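Local structure of iminosuccinate reductase (Paracoccus denitrificans, 6RQA) at residues 28-33 against 120-125; 106-111 against 321-326; 152-157 against 206-211; 184-189 against 200-205. The protein reduces iminosuccinate to L-aspartate with NADH, regenerating the amino donor of the beta-hydroxyaspartate cycle that lets the bacterium assimilate glycolate and glyoxylate. All coordinates share one frame; numbering follows the deposited sequence.

Contact 1 of 4, residues 28-33 against 120-125; sequences KEIAGL and AAVGGN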
# COMPACT_ATOMS: atom_id res chain seq x y z
N LYS A 28 2.80 2.19 -22.90
CA LYS A 28 3.27 2.62 -24.21
C LYS A 28 2.69 3.96 -24.63
O LYS A 28 3.22 4.59 -25.55
CB LYS A 28 2.93 1.56 -25.26
CG LYS A 28 1.44 1.35 -25.49
CD LYS A 28 1.19 0.15 -26.38
CE LYS A 28 -0.29 -0.01 -26.70
NZ LYS A 28 -0.81 1.12 -27.51
N GLU A 29 1.62 4.42 -23.98
CA GLU A 29 0.99 5.69 -24.32
C GLU A 29 1.59 6.87 -23.57
O GLU A 29 1.31 8.02 -23.93
CB GLU A 29 -0.51 5.63 -24.04
CG GLU A 29 -1.23 4.47 -24.73
CD GLU A 29 -1.30 4.62 -26.24
OE1 GLU A 29 -1.15 5.76 -26.73
OE2 GLU A 29 -1.50 3.60 -26.93
N ILE A 30 2.42 6.62 -22.55
CA ILE A 30 2.90 7.70 -21.69
C ILE A 30 3.76 8.68 -22.48
O ILE A 30 3.64 9.90 -22.33
CB ILE A 30 3.67 7.12 -20.49
CG1 ILE A 30 2.79 6.15 -19.70
CG2 ILE A 30 4.17 8.24 -19.59
CD1 ILE A 30 1.58 6.79 -19.06
N ALA A 31 4.64 8.16 -23.34
CA ALA A 31 5.58 9.02 -24.07
C ALA A 31 4.84 10.00 -24.97
O ALA A 31 5.23 11.17 -25.06
CB ALA A 31 6.54 8.16 -24.89
N GLY A 32 3.78 9.55 -25.64
CA GLY A 32 3.02 10.43 -26.51
C GLY A 32 2.10 11.40 -25.80
O GLY A 32 1.49 12.24 -26.46
N LEU A 33 1.99 11.29 -24.48
CA LEU A 33 1.13 12.16 -23.68
C LEU A 33 1.90 13.15 -22.82
O LEU A 33 1.53 14.32 -22.76
CB LEU A 33 0.21 11.32 -22.79
CG LEU A 33 -0.80 10.43 -23.51
CD1 LEU A 33 -1.48 9.48 -22.53
CD2 LEU A 33 -1.83 11.28 -24.23
N ALA A 120 -8.49 5.02 -11.90
CA ALA A 120 -7.53 4.87 -12.98
C ALA A 120 -6.37 3.99 -12.54
O ALA A 120 -6.03 3.90 -11.36
CB ALA A 120 -7.00 6.24 -13.44
N ALA A 121 -5.76 3.33 -13.53
CA ALA A 121 -4.51 2.60 -13.36
C ALA A 121 -3.59 3.00 -14.50
O ALA A 121 -3.96 2.89 -15.67
CB ALA A 121 -4.73 1.09 -13.36
N VAL A 122 -2.40 3.49 -14.16
CA VAL A 122 -1.47 4.05 -15.13
C VAL A 122 -0.11 3.37 -14.97
O VAL A 122 0.33 3.13 -13.84
CB VAL A 122 -1.33 5.58 -14.97
CG1 VAL A 122 -0.50 6.17 -16.09
CG2 VAL A 122 -2.70 6.24 -14.90
N GLY A 123 0.53 3.07 -16.09
CA GLY A 123 1.90 2.58 -16.03
C GLY A 123 2.82 3.62 -15.41
O GLY A 123 2.73 4.81 -15.71
N GLY A 124 3.70 3.15 -14.53
CA GLY A 124 4.48 4.07 -13.72
C GLY A 124 5.96 4.12 -14.00
O GLY A 124 6.68 4.91 -13.37
N ASN A 125 6.45 3.29 -14.93
CA ASN A 125 7.89 3.27 -15.21
C ASN A 125 8.36 4.61 -15.76
O ASN A 125 9.18 5.30 -15.14
CB ASN A 125 8.21 2.13 -16.18
CG ASN A 125 8.08 0.76 -15.54
OD1 ASN A 125 8.10 0.63 -14.32
ND2 ASN A 125 7.96 -0.27 -16.37
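I30, in the short, weakly bonded helical turn about 30-33, meets V122 and G123 of strand 118-123, an interior strand of the mixed seven-stranded sheet of this ornithine cyclodeaminase/mu-crystallin family member. The contact is narrow, burying 79 Å² in total, and one methyl on the helix side makes it. I30 CD1 lies 3.7 Å from V122 CG1, with the two side chains crossing at a slant. The same CD1 is 4.1 Å from G123 O, so it spans the valine branch and the following carbonyl. Two torsions explain the reach: CG1 of I30 stands beside its backbone N (chi1 -57°), and a second bend at chi2 (-64°) turns CD1 to the strand. The backbones stay apart, with I30 CA and G123 CA separated by 7.7 Å.

V122 is fixed by the sheet, since its backbone bonds to V108, and G123 bonds to V25 on the other neighbouring strand. I30 also packs on V25, on L126 and L127 of helix 125-143 and on V326 of helix 316-333. The charges are kept elsewhere: K28 NZ forms a salt bridge of 2.6 Å with E29 OE2, far from segment 120-125.

With apolar carbons supplying the side-chain contact, the association has no directional bond between the segments, and I30 is probably held by burial among the strand, helix 125-143 and helix 316-333.

Contact 2 of 4, residues 106-111 against 321-326; sequences STVFLF and AVAQAV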
# COMPACT_ATOMS: atom_id res chain seq x y z
N SER A 106 6.69 -0.27 -11.54
CA SER A 106 5.77 0.46 -10.69
C SER A 106 4.49 0.74 -11.46
O SER A 106 4.46 0.70 -12.69
CB SER A 106 6.38 1.77 -10.17
OG SER A 106 6.68 2.65 -11.24
N THR A 107 3.42 1.01 -10.71
CA THR A 107 2.10 1.27 -11.27
C THR A 107 1.35 2.20 -10.34
O THR A 107 1.32 1.98 -9.13
CB THR A 107 1.32 -0.03 -11.47
OG1 THR A 107 2.11 -0.96 -12.22
CG2 THR A 107 0.02 0.23 -12.20
N VAL A 108 0.74 3.24 -10.91
CA VAL A 108 -0.03 4.22 -10.14
C VAL A 108 -1.50 3.85 -10.22
O VAL A 108 -2.04 3.60 -11.31
CB VAL A 108 0.20 5.65 -10.66
CG1 VAL A 108 -0.59 6.64 -9.82
CG2 VAL A 108 1.68 5.98 -10.64
N PHE A 109 -2.15 3.79 -9.06
CA PHE A 109 -3.59 3.55 -8.97
C PHE A 109 -4.24 4.78 -8.37
O PHE A 109 -3.93 5.16 -7.23
CB PHE A 109 -3.89 2.31 -8.12
CG PHE A 109 -3.16 1.08 -8.56
CD1 PHE A 109 -3.53 0.41 -9.72
CD2 PHE A 109 -2.11 0.57 -7.80
CE1 PHE A 109 -2.85 -0.73 -10.12
CE2 PHE A 109 -1.44 -0.57 -8.20
CZ PHE A 109 -1.81 -1.22 -9.36
N LEU A 110 -5.14 5.41 -9.12
CA LEU A 110 -5.87 6.58 -8.66
C LEU A 110 -7.25 6.17 -8.18
O LEU A 110 -7.88 5.27 -8.73
CB LEU A 110 -5.99 7.62 -9.78
CG LEU A 110 -4.67 8.18 -10.32
CD1 LEU A 110 -4.93 9.23 -11.40
CD2 LEU A 110 -3.84 8.76 -9.20
N PHE A 111 -7.71 6.84 -7.12
CA PHE A 111 -9.01 6.56 -6.53
C PHE A 111 -9.82 7.85 -6.46
O PHE A 111 -9.28 8.94 -6.34
CB PHE A 111 -8.87 5.96 -5.12
CG PHE A 111 -8.42 4.53 -5.11
CD1 PHE A 111 -7.13 4.18 -5.46
CD2 PHE A 111 -9.30 3.52 -4.75
CE1 PHE A 111 -6.72 2.86 -5.45
CE2 PHE A 111 -8.90 2.20 -4.74
CZ PHE A 111 -7.60 1.87 -5.09
N ALA A 321 0.51 13.22 -9.04
CA ALA A 321 0.27 14.42 -9.83
C ALA A 321 0.56 14.18 -11.30
O ALA A 321 -0.20 14.64 -12.17
CB ALA A 321 1.13 15.57 -9.30
N VAL A 322 1.64 13.46 -11.61
CA VAL A 322 1.99 13.25 -13.01
C VAL A 322 1.08 12.20 -13.65
O VAL A 322 0.88 12.21 -14.87
CB VAL A 322 3.48 12.88 -13.13
CG1 VAL A 322 3.72 11.44 -12.69
CG2 VAL A 322 3.97 13.10 -14.55
N ALA A 323 0.51 11.30 -12.85
CA ALA A 323 -0.39 10.29 -13.39
C ALA A 323 -1.79 10.87 -13.63
O ALA A 323 -2.45 10.51 -14.60
CB ALA A 323 -0.47 9.08 -12.47
N GLN A 324 -2.25 11.75 -12.74
CA GLN A 324 -3.54 12.39 -12.94
C GLN A 324 -3.55 13.22 -14.22
O GLN A 324 -4.53 13.20 -14.97
CB GLN A 324 -3.89 13.27 -11.73
CG GLN A 324 -5.12 14.15 -11.93
CD GLN A 324 -6.39 13.35 -12.20
OE1 GLN A 324 -6.46 12.15 -11.90
NE2 GLN A 324 -7.39 14.01 -12.77
N ALA A 325 -2.46 13.94 -14.49
CA ALA A 325 -2.36 14.69 -15.74
C ALA A 325 -2.36 13.77 -16.95
O ALA A 325 -2.91 14.13 -18.00
CB ALA A 325 -1.11 15.56 -15.72
N VAL A 326 -1.76 12.59 -16.83
CA VAL A 326 -1.74 11.64 -17.93
C VAL A 326 -3.14 11.13 -18.24
O VAL A 326 -3.53 11.00 -19.41
CB VAL A 326 -0.77 10.48 -17.62
CG1 VAL A 326 -1.08 9.27 -18.50
CG2 VAL A 326 0.66 10.92 -17.82
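V108 and L110, two residues apart on strand 104-111, point their side chains at A323 and Q324 of helix 316-333. V108 CG1 comes to 3.6 Å from A323 CB, and V108 CB is 3.9 Å from the same methyl, so the small alanine is met by the stem of the valine as well as by a branch. L110 works through CD1, which lies 3.8 Å from Q324 CA and 3.3 Å from Q324 OE1. The L110 and Q324 side chains cross at about a right angle. Q324 starts out past the strand rather than at it, and the bend at chi2 (61°) brings its amide oxygen back to the leucine.

Further out, Q324 NE2 makes a weak hydrogen bond to E328 OE2, which may restrain the amide. L320 touches both V108 and L110, and V108 also packs on K88, probably the proton donor/acceptor. Helix 316-333 thus packs over one face of the mixed sheet, crossing the strand at 72° with axes 9.1 Å apart, while on the other face F109 stacks on F109 of the second subunit.

Across the two segments the contact is mainly apolar, and the amide oxygen of Q324 meets a methyl that cannot donate a conventional hydrogen bond.

Contact 3 of 4, residues 152-157 against 206-211; sequences GMIGAG and DRLGAE. With NAD (nicotinamide-adenine-dinucleotide), chain C.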
# COMPACT_ATOMS: atom_id res chain seq x y z
N GLY A 152 26.47 20.27 -14.47
CA GLY A 152 27.30 19.12 -14.15
C GLY A 152 26.49 17.88 -13.85
O GLY A 152 25.66 17.88 -12.94
N MET A 153 26.73 16.81 -14.61
CA MET A 153 26.01 15.55 -14.46
C MET A 153 26.91 14.54 -13.78
O MET A 153 27.96 14.17 -14.32
CB MET A 153 25.54 15.02 -15.81
CG MET A 153 24.53 15.91 -16.52
SD MET A 153 22.97 16.05 -15.63
CE MET A 153 22.46 14.34 -15.58
N ILE A 154 26.51 14.09 -12.59
CA ILE A 154 27.19 13.01 -11.88
C ILE A 154 26.34 11.76 -12.05
O ILE A 154 25.37 11.55 -11.32
CB ILE A 154 27.42 13.35 -10.41
CG1 ILE A 154 28.29 14.60 -10.29
CG2 ILE A 154 28.08 12.17 -9.70
CD1 ILE A 154 28.65 14.96 -8.86
N GLY A 155 26.69 10.94 -13.04
CA GLY A 155 25.92 9.72 -13.28
C GLY A 155 25.41 9.72 -14.70
O GLY A 155 24.90 10.72 -15.22
N ALA A 156 25.54 8.57 -15.36
CA ALA A 156 25.11 8.39 -16.74
C ALA A 156 24.18 7.20 -16.89
O ALA A 156 24.17 6.54 -17.93
CB ALA A 156 26.32 8.24 -17.67
N GLY A 157 23.37 6.94 -15.86
CA GLY A 157 22.45 5.83 -15.89
C GLY A 157 21.24 6.07 -16.77
O GLY A 157 21.25 6.97 -17.62
N ASP A 206 37.02 16.73 -9.80
CA ASP A 206 37.67 17.94 -9.32
C ASP A 206 37.29 19.14 -10.19
O ASP A 206 37.03 20.23 -9.67
CB ASP A 206 39.19 17.76 -9.29
CG ASP A 206 39.75 17.29 -10.62
OD1 ASP A 206 39.14 16.39 -11.23
OD2 ASP A 206 40.79 17.82 -11.04
N ARG A 207 37.24 18.96 -11.51
CA ARG A 207 36.82 20.04 -12.39
C ARG A 207 35.31 20.26 -12.36
O ARG A 207 34.85 21.39 -12.52
CB ARG A 207 37.27 19.77 -13.83
CG ARG A 207 38.72 20.09 -14.13
CD ARG A 207 39.00 19.94 -15.62
NE ARG A 207 38.10 20.77 -16.42
CZ ARG A 207 37.92 20.64 -17.73
NH1 ARG A 207 38.58 19.71 -18.40
NH2 ARG A 207 37.08 21.44 -18.38
N LEU A 208 34.53 19.19 -12.18
CA LEU A 208 33.08 19.33 -12.18
C LEU A 208 32.61 20.19 -11.01
O LEU A 208 31.79 21.09 -11.19
CB LEU A 208 32.43 17.94 -12.14
CG LEU A 208 30.92 17.84 -12.42
CD1 LEU A 208 30.60 16.52 -13.10
CD2 LEU A 208 30.11 17.98 -11.14
N GLY A 209 33.13 19.92 -9.81
CA GLY A 209 32.76 20.71 -8.65
C GLY A 209 33.15 22.17 -8.75
O GLY A 209 32.52 23.02 -8.10
N ALA A 210 34.18 22.49 -9.54
CA ALA A 210 34.68 23.85 -9.64
C ALA A 210 34.16 24.60 -10.86
O ALA A 210 34.30 25.83 -10.92
CB ALA A 210 36.21 23.86 -9.66
N GLU A 211 33.57 23.90 -11.83
CA GLU A 211 33.10 24.54 -13.06
C GLU A 211 31.61 24.42 -13.29
O GLU A 211 31.07 25.19 -14.09
CB GLU A 211 33.84 23.95 -14.27
CG GLU A 211 35.35 24.10 -14.21
CD GLU A 211 36.05 23.47 -15.40
OE1 GLU A 211 37.22 23.83 -15.66
OE2 GLU A 211 35.43 22.62 -16.07
PA NAD C . 21.03 2.95 -13.20
O1A NAD C . 21.56 1.74 -12.49
O2A NAD C . 20.53 3.13 -14.60
O5B NAD C . 22.52 3.85 -13.27
C5B NAD C . 23.14 3.69 -12.05
C4B NAD C . 24.39 4.53 -12.04
O4B NAD C . 24.93 4.50 -10.73
C3B NAD C . 25.37 3.80 -12.95
O3B NAD C . 25.17 4.36 -14.21
C2B NAD C . 26.72 4.18 -12.34
O2B NAD C . 27.19 5.39 -12.83
C1B NAD C . 26.35 4.40 -10.82
N9A NAD C . 26.73 3.24 -10.00
C8A NAD C . 26.32 1.90 -10.09
N7A NAD C . 26.88 1.12 -9.16
C5A NAD C . 27.70 2.00 -8.43
C6A NAD C . 28.56 1.80 -7.32
N6A NAD C . 28.69 0.56 -6.78
N1A NAD C . 29.26 2.86 -6.78
C2A NAD C . 29.08 4.08 -7.39
N3A NAD C . 28.30 4.41 -8.44
C4A NAD C . 27.62 3.33 -8.94
O3 NAD C . 20.14 3.54 -12.00
PN NAD C . 19.03 4.60 -12.43
O1N NAD C . 19.38 5.72 -13.38
O2N NAD C . 17.82 3.74 -12.36
O5D NAD C . 18.69 5.56 -10.98
C5D NAD C . 19.87 5.68 -10.30
C4D NAD C . 19.57 6.13 -8.90
O4D NAD C . 18.43 7.01 -8.94
C3D NAD C . 19.14 4.86 -8.10
O3D NAD C . 19.88 4.88 -6.93
C2D NAD C . 17.64 5.12 -7.82
O2D NAD C . 17.23 4.76 -6.55
C1D NAD C . 17.65 6.67 -7.84
N1N NAD C . 16.25 7.18 -8.10
C2N NAD C . 15.85 8.26 -7.36
C3N NAD C . 14.58 8.78 -7.55
C7N NAD C . 14.23 9.96 -6.70
O7N NAD C . 13.14 10.51 -6.76
N7N NAD C . 15.21 10.41 -5.85
C4N NAD C . 13.72 8.20 -8.48
C5N NAD C . 14.14 7.10 -9.21
C6N NAD C . 15.43 6.58 -9.02
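L208 of helix 205-211 packs on G152, M153 and I154 at the end of strand 150-154, in the Rossmann-type nucleotide-binding domain, where this strand leads into the glycine-rich G155-A156-G157 turn of the dinucleotide-binding motif. The helix axis runs 9.0 Å from that of the strand, at 139° between their directions and so closer to antiparallel than to perpendicular.

Both leucine branches reach I154, and CD1 in addition touches the backbone of the strand. L208 CD2 lies 3.9 Å from I154 CG1, and it is also near I154 CD1, so the isoleucine arm is touched along its length. L208 CD1 is 3.7 Å from M153 O. At the stem, L208 CG is 4.2 Å from G152 CA, an approach possible because the glycine has no side chain between strand and helix. CG of L208 extends trans to its own backbone N (chi1 -168°), which carries both branches to the sheet. I215 and W179, on the strands flanking 150-154, close round L208, while M153 turns its side chain to Q163 and M164 of helix 158-170.

Beyond the strand the chain reaches the cofactor. A156 N is hydrogen-bonded to N180 OD1, and G157 CA comes to 3.3 Å from NAD O5B, with the neighbouring H158 N hydrogen-bonded to NAD. On the outer side of helix 205-211, R207 NH2 forms a salt bridge to E211 OE2 at 3.1 Å, using the syn lone pair of the carboxylate, with that oxygen 16° out of the guanidinium plane.

Contact 4 of 4, residues 184-189 against 200-205; sequences EMLSRL and FEAVEL. With TB (terbium(III) ion), chain E; NAD (nicotinamide-adenine-dinucleotide), chain C.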
# COMPACT_ATOMS: atom_id res chain seq x y z
N GLU A 184 32.31 4.31 -19.46
CA GLU A 184 31.80 3.96 -20.78
C GLU A 184 30.37 4.45 -20.97
O GLU A 184 29.95 4.73 -22.11
CB GLU A 184 31.89 2.46 -21.01
CG GLU A 184 31.54 2.03 -22.43
CD GLU A 184 31.67 0.54 -22.65
OE1 GLU A 184 32.71 0.10 -23.18
OE2 GLU A 184 30.73 -0.19 -22.27
N MET A 185 29.60 4.57 -19.89
CA MET A 185 28.22 5.04 -19.99
C MET A 185 28.11 6.52 -20.33
O MET A 185 27.00 7.00 -20.57
CB MET A 185 27.47 4.76 -18.69
CG MET A 185 26.88 3.36 -18.59
SD MET A 185 26.00 3.09 -17.04
CE MET A 185 27.36 2.77 -15.93
N LEU A 186 29.23 7.25 -20.37
CA LEU A 186 29.19 8.68 -20.65
C LEU A 186 28.64 8.99 -22.04
O LEU A 186 28.29 10.14 -22.30
CB LEU A 186 30.59 9.28 -20.50
CG LEU A 186 31.12 9.41 -19.07
CD1 LEU A 186 32.58 9.82 -19.06
CD2 LEU A 186 30.28 10.40 -18.28
N SER A 187 28.57 8.00 -22.93
CA SER A 187 27.98 8.23 -24.25
C SER A 187 26.51 8.60 -24.15
O SER A 187 25.98 9.29 -25.02
CB SER A 187 28.16 6.99 -25.12
OG SER A 187 27.63 5.84 -24.49
N ARG A 188 25.83 8.15 -23.09
CA ARG A 188 24.42 8.50 -22.91
C ARG A 188 24.26 9.99 -22.60
O ARG A 188 23.29 10.61 -23.03
CB ARG A 188 23.81 7.65 -21.80
CG ARG A 188 22.33 7.88 -21.57
CD ARG A 188 21.74 6.77 -20.70
NE ARG A 188 20.35 7.04 -20.34
CZ ARG A 188 19.30 6.64 -21.06
NH1 ARG A 188 18.07 6.93 -20.66
NH2 ARG A 188 19.49 5.96 -22.18
N LEU A 189 25.21 10.57 -21.86
CA LEU A 189 25.16 12.00 -21.59
C LEU A 189 25.48 12.81 -22.84
O LEU A 189 24.84 13.83 -23.11
CB LEU A 189 26.12 12.36 -20.46
CG LEU A 189 25.87 11.71 -19.10
CD1 LEU A 189 26.87 12.21 -18.07
CD2 LEU A 189 24.44 11.96 -18.64
N PHE A 200 29.22 18.81 -24.92
CA PHE A 200 29.50 17.96 -23.77
C PHE A 200 30.99 17.68 -23.67
O PHE A 200 31.68 17.55 -24.69
CB PHE A 200 28.73 16.63 -23.87
CG PHE A 200 29.04 15.68 -22.75
CD1 PHE A 200 28.44 15.82 -21.51
CD2 PHE A 200 29.94 14.63 -22.94
CE1 PHE A 200 28.72 14.94 -20.48
CE2 PHE A 200 30.23 13.75 -21.91
CZ PHE A 200 29.61 13.91 -20.68
N GLU A 201 31.48 17.60 -22.44
CA GLU A 201 32.87 17.25 -22.16
C GLU A 201 32.93 16.35 -20.94
O GLU A 201 32.53 16.77 -19.85
CB GLU A 201 33.73 18.50 -21.94
CG GLU A 201 35.11 18.19 -21.37
CD GLU A 201 35.93 19.44 -21.10
OE1 GLU A 201 37.18 19.35 -21.17
OE2 GLU A 201 35.34 20.50 -20.82
N ALA A 202 33.49 15.16 -21.06
CA ALA A 202 33.64 14.28 -19.88
C ALA A 202 34.74 14.86 -19.00
O ALA A 202 35.72 15.28 -19.54
CB ALA A 202 33.99 12.90 -20.32
N VAL A 203 34.57 14.87 -17.69
CA VAL A 203 35.59 15.44 -16.79
C VAL A 203 35.71 14.59 -15.53
O VAL A 203 35.04 13.61 -15.43
CB VAL A 203 35.27 16.87 -16.36
CG1 VAL A 203 35.34 17.84 -17.51
CG2 VAL A 203 33.95 16.95 -15.65
N GLU A 204 36.69 14.91 -14.71
CA GLU A 204 36.81 14.25 -13.39
C GLU A 204 36.12 15.17 -12.38
O GLU A 204 35.90 16.33 -12.67
CB GLU A 204 38.25 13.87 -13.05
CG GLU A 204 38.93 12.96 -14.06
CD GLU A 204 38.42 11.56 -14.34
OE1 GLU A 204 38.75 11.02 -15.42
OE2 GLU A 204 37.72 10.98 -13.51
N LEU A 205 35.83 14.64 -11.22
CA LEU A 205 35.04 15.32 -10.20
C LEU A 205 35.69 16.59 -9.67
O LEU A 205 34.99 17.46 -9.15
CB LEU A 205 34.74 14.38 -9.04
CG LEU A 205 33.69 13.30 -9.33
CD1 LEU A 205 33.40 12.47 -8.08
CD2 LEU A 205 32.42 13.93 -9.86
TB TB E . 31.32 -2.29 -23.11
PA NAD C . 21.03 2.95 -13.20
O1A NAD C . 21.56 1.74 -12.49
O2A NAD C . 20.53 3.13 -14.60
O5B NAD C . 22.52 3.85 -13.27
C5B NAD C . 23.14 3.69 -12.05
C4B NAD C . 24.39 4.53 -12.04
O4B NAD C . 24.93 4.50 -10.73
C3B NAD C . 25.37 3.80 -12.95
O3B NAD C . 25.17 4.36 -14.21
C2B NAD C . 26.72 4.18 -12.34
O2B NAD C . 27.19 5.39 -12.83
C1B NAD C . 26.35 4.40 -10.82
N9A NAD C . 26.73 3.24 -10.00
C8A NAD C . 26.32 1.90 -10.09
N7A NAD C . 26.88 1.12 -9.16
C5A NAD C . 27.70 2.00 -8.43
C6A NAD C . 28.56 1.80 -7.32
N6A NAD C . 28.69 0.56 -6.78
N1A NAD C . 29.26 2.86 -6.78
C2A NAD C . 29.08 4.08 -7.39
N3A NAD C . 28.30 4.41 -8.44
C4A NAD C . 27.62 3.33 -8.94
O3 NAD C . 20.14 3.54 -12.00
PN NAD C . 19.03 4.60 -12.43
O1N NAD C . 19.38 5.72 -13.38
O2N NAD C . 17.82 3.74 -12.36
O5D NAD C . 18.69 5.56 -10.98
C5D NAD C . 19.87 5.68 -10.30
C4D NAD C . 19.57 6.13 -8.90
O4D NAD C . 18.43 7.01 -8.94
C3D NAD C . 19.14 4.86 -8.10
O3D NAD C . 19.88 4.88 -6.93
C2D NAD C . 17.64 5.12 -7.82
O2D NAD C . 17.23 4.76 -6.55
C1D NAD C . 17.65 6.67 -7.84
N1N NAD C . 16.25 7.18 -8.10
C2N NAD C . 15.85 8.26 -7.36
C3N NAD C . 14.58 8.78 -7.55
C7N NAD C . 14.23 9.96 -6.70
O7N NAD C . 13.14 10.51 -6.76
N7N NAD C . 15.21 10.41 -5.85
C4N NAD C . 13.72 8.20 -8.48
C5N NAD C . 14.14 7.10 -9.21
C6N NAD C . 15.43 6.58 -9.02
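F200 presents its ring to the hollow between L186 and L189, which lie about one turn apart on helix 186-195. The ring rests on L189, whose CB is 3.7 Å from F200 CE1 and 3.8 Å from F200 CZ, the two side chains running obliquely to one another. L189 CD1 leans in near the same two ring carbons. From the backbone, the carbonyl carbon L189 C lies over one ring face. L186 borders the other part of the hollow, its CD2 lying 4.3 Å from F200 CZ and its carbonyl oxygen obliquely near CE2. F200 CG is trans to the backbone N (chi1 176°), which throws the ring out from the strand onto the helix. A190 and A193, small residues further along, also lie against the ring.

These pieces belong to one beta-alpha-beta unit, strand 175-179, helix 186-195 and strand 200-202, in which the last strand is an outermost one of the parallel sheet. A second fit lies beside the first, at the exposed A202: the methyl A202 CB meets the other leucine branch, L186 CD1, at 3.6 Å.

Just before the helix, M185 SD and CE both lie near NAD O3B. R188 NH1 is hydrogen-bonded to H158 O. The exposed, poorly ordered E184 is modelled with both carboxylate oxygens on a terbium ion, OE2 at 2.3 Å and OE1 at 2.8 Å.

Contacts 1 and 2 share the mixed sheet, on neighbouring strands joined by backbone pairing (A120 O to L110 N, 2.8 Å), and I30 CD1 also reaches V326 CG1 of contact 2's helix. Contacts 3 and 4 lie on the parallel sheet, their centres 9 Å apart, and both touch NAD; the salt bridge R207 NH1 to E201 OE1 ties them. The two pairs stand about 30 to 33 Å apart, centre to centre. Contacts 1 to 3 are buried and chiefly aliphatic, contacts 1 and 3 each including a backbone carbonyl oxygen, contact 2 a side-chain amide. Contact 4, on an outermost strand and partly exposed, is the one where an aromatic ring takes part.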